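Local coordinates for glucose-binding protein (Thermus thermophilus HB27, PDB 2B3F) that binds glucose and galactose as a periplasmic binding protein, probably delivering the sugar to a binding-protein-dependent transport system, at residues T168-W173 / S345-A350. Numbering follows the deposited sequence.
Sequences TQQHLW and SLVHGA. With GAL (beta-D-galactopyranose), chain G.
H171 and H348 meet rim to rim, ND1 of the first lying 2.9 Å from NE2 of the second in a hydrogen bond bent to 141°. H171 ND1 sits at the edge of the H348 ring and in its plane, while the two ring planes are turned 63° apart. H348 extends the hydrogen-bond relay through its other nitrogen: ND1 is hydrogen-bonded to O1 of galactose at 2.7 Å, so both ring nitrogens are engaged. H171, held by NE2 on the backbone O of S121, is a second-shell residue that probably helps set the rotation of the H348 ring. A leucine in place of H348 would probably leave galactose O1 without this partner and H171 ND1 without its mate, freeing the H171 ring to tilt about its S121 bond. The segment 345-350 is the loop between strand 341-344 and helix 354-370 of a periplasmic binding protein fold, and the contact joins this loop, which supplies H348 to the galactose pocket, to helix 166-190. Within it, L346 to G349 form a type I turn, and S345 OG accepts from H348 N at 2.9 Å in an ST motif; E174 binds both S345 OG and V347 N. V347 CG1 lies 3.7 Å above the plane of the H348 ring, offset toward the rim. With CG1 anti to the backbone N (chi1 177°), the other branch, CG2, packs 3.6 Å from Q170 CB. Q170 runs extended beyond CG, and its NE2 is hydrogen-bonded to N166 OD1. On the same helix, W173 CZ3 touches L346 CD2 at 4.0 Å; W186 touches both side chains, and the ring of F360 meets that of W173.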
loop_
_atom_site.group_PDB
_atom_site.type_symbol
_atom_site.label_atom_id
_atom_site.label_comp_id
_atom_site.label_asym_id
_atom_site.label_seq_id
_atom_site.Cartn_x
_atom_site.Cartn_y
_atom_site.Cartn_z
ATOM N N THR A 168 5.907 8.408 2.422
ATOM C CA THR A 168 4.576 8.803 2.930
ATOM C C THR A 168 4.091 10.095 2.267
ATOM O O THR A 168 2.900 10.380 2.209
ATOM C CB THR A 168 4.520 8.962 4.473
ATOM O OG1 THR A 168 5.153 10.189 4.864
ATOM C CG2 THR A 168 5.135 7.801 5.174
ATOM N N GLN A 169 5.045 10.898 1.793
ATOM C CA GLN A 169 4.718 12.102 1.037
ATOM C C GLN A 169 4.220 11.715 -0.353
ATOM O O GLN A 169 3.257 12.279 -0.845
ATOM C CB GLN A 169 5.927 13.023 0.959
ATOM C CG GLN A 169 6.441 13.459 2.321
ATOM C CD GLN A 169 7.909 13.904 2.286
ATOM O OE1 GLN A 169 8.452 14.249 1.219
ATOM N NE2 GLN A 169 8.572 13.840 3.450
ATOM N N GLN A 170 4.864 10.728 -0.960
ATOM C CA GLN A 170 4.377 10.144 -2.213
ATOM C C GLN A 170 2.980 9.561 -2.008
ATOM O O GLN A 170 2.109 9.717 -2.857
ATOM C CB GLN A 170 5.298 9.046 -2.691
ATOM C CG GLN A 170 6.757 9.449 -3.013
ATOM C CD GLN A 170 7.532 8.256 -3.529
ATOM O OE1 GLN A 170 7.050 7.540 -4.407
ATOM N NE2 GLN A 170 8.716 8.016 -2.982
ATOM N N HIS A 171 2.793 8.889 -0.872
ATOM C CA HIS A 171 1.520 8.291 -0.500
ATOM C C HIS A 171 0.414 9.331 -0.443
ATOM O O HIS A 171 -0.653 9.142 -0.997
ATOM C CB HIS A 171 1.618 7.559 0.836
ATOM C CG HIS A 171 0.422 6.711 1.113
ATOM N ND1 HIS A 171 0.429 5.341 0.951
ATOM C CD2 HIS A 171 -0.834 7.053 1.486
ATOM C CE1 HIS A 171 -0.778 4.874 1.231
ATOM N NE2 HIS A 171 -1.559 5.889 1.569
ATOM N N LEU A 172 0.689 10.437 0.241
ATOM C CA LEU A 172 -0.237 11.559 0.256
ATOM C C LEU A 172 -0.525 12.068 -1.164
ATOM O O LEU A 172 -1.683 12.305 -1.525
ATOM C CB LEU A 172 0.369 12.684 1.072
ATOM C CG LEU A 172 -0.385 13.989 1.084
ATOM C CD1 LEU A 172 -1.792 13.832 1.668
ATOM C CD2 LEU A 172 0.482 14.973 1.911
ATOM N N TRP A 173 0.524 12.209 -1.969
ATOM C CA TRP A 173 0.398 12.700 -3.336
ATOM C C TRP A 173 -0.572 11.844 -4.171
ATOM O O TRP A 173 -1.380 12.385 -4.893
ATOM C CB TRP A 173 1.750 12.753 -4.048
ATOM C CG TRP A 173 1.679 13.327 -5.442
ATOM C CD1 TRP A 173 1.796 14.651 -5.802
ATOM C CD2 TRP A 173 1.469 12.607 -6.677
ATOM N NE1 TRP A 173 1.671 14.792 -7.160
ATOM C CE2 TRP A 173 1.476 13.562 -7.730
ATOM C CE3 TRP A 173 1.278 11.257 -6.991
ATOM C CZ2 TRP A 173 1.308 13.200 -9.073
ATOM C CZ3 TRP A 173 1.108 10.898 -8.317
ATOM C CH2 TRP A 173 1.118 11.872 -9.348
ATOM N N SER A 345 -2.810 1.691 -6.728
ATOM C CA SER A 345 -1.745 2.523 -6.154
ATOM C C SER A 345 -0.482 2.578 -6.994
ATOM O O SER A 345 -0.044 1.574 -7.552
ATOM C CB SER A 345 -1.394 1.984 -4.764
ATOM O OG SER A 345 -0.306 2.688 -4.177
ATOM N N LEU A 346 0.127 3.770 -7.036
ATOM C CA LEU A 346 1.489 3.954 -7.545
ATOM C C LEU A 346 2.537 3.549 -6.514
ATOM O O LEU A 346 3.476 2.798 -6.803
ATOM C CB LEU A 346 1.717 5.443 -7.888
ATOM C CG LEU A 346 3.162 5.925 -8.064
ATOM C CD1 LEU A 346 3.828 5.204 -9.225
ATOM C CD2 LEU A 346 3.177 7.432 -8.284
ATOM N N VAL A 347 2.413 4.100 -5.309
ATOM C CA VAL A 347 3.467 3.940 -4.325
ATOM C C VAL A 347 3.586 2.483 -3.879
ATOM O O VAL A 347 4.660 2.013 -3.478
ATOM C CB VAL A 347 3.229 4.908 -3.143
ATOM C CG1 VAL A 347 4.267 4.723 -2.063
ATOM C CG2 VAL A 347 3.218 6.341 -3.680
ATOM N N HIS A 348 2.480 1.756 -4.019
ATOM C CA HIS A 348 2.409 0.372 -3.556
ATOM C C HIS A 348 2.224 -0.623 -4.727
ATOM O O HIS A 348 1.616 -1.679 -4.548
ATOM C CB HIS A 348 1.362 0.253 -2.466
ATOM C CG HIS A 348 1.598 1.231 -1.350
ATOM N ND1 HIS A 348 2.581 1.042 -0.405
ATOM C CD2 HIS A 348 1.040 2.434 -1.096
ATOM C CE1 HIS A 348 2.605 2.092 0.401
ATOM N NE2 HIS A 348 1.688 2.957 -0.001
ATOM N N GLY A 349 2.765 -0.262 -5.891
ATOM C CA GLY A 349 3.159 -1.242 -6.902
ATOM C C GLY A 349 2.160 -1.722 -7.928
ATOM O O GLY A 349 2.511 -2.547 -8.780
ATOM N N ALA A 350 0.932 -1.225 -7.874
ATOM C CA ALA A 350 -0.085 -1.749 -8.780
ATOM C C ALA A 350 0.084 -1.255 -10.216
ATOM O O ALA A 350 0.007 -2.080 -11.164
ATOM C CB ALA A 350 -1.461 -1.451 -8.274
HETATM C C1 GAL G . 2.945 -1.398 1.823
HETATM C C2 GAL G . 2.622 -2.877 2.073
HETATM C C3 GAL G . 1.880 -3.083 3.386
HETATM C C4 GAL G . 2.614 -2.409 4.547
HETATM C C5 GAL G . 2.973 -0.962 4.132
HETATM C C6 GAL G . 3.737 -0.160 5.199
HETATM O O1 GAL G . 3.685 -1.231 0.652
HETATM O O2 GAL G . 1.877 -3.388 0.956
HETATM O O3 GAL G . 1.742 -4.471 3.655
HETATM O O4 GAL G . 3.744 -3.187 4.839
HETATM O O5 GAL G . 3.715 -0.929 2.936
HETATM O O6 GAL G . 5.048 -0.623 5.318
#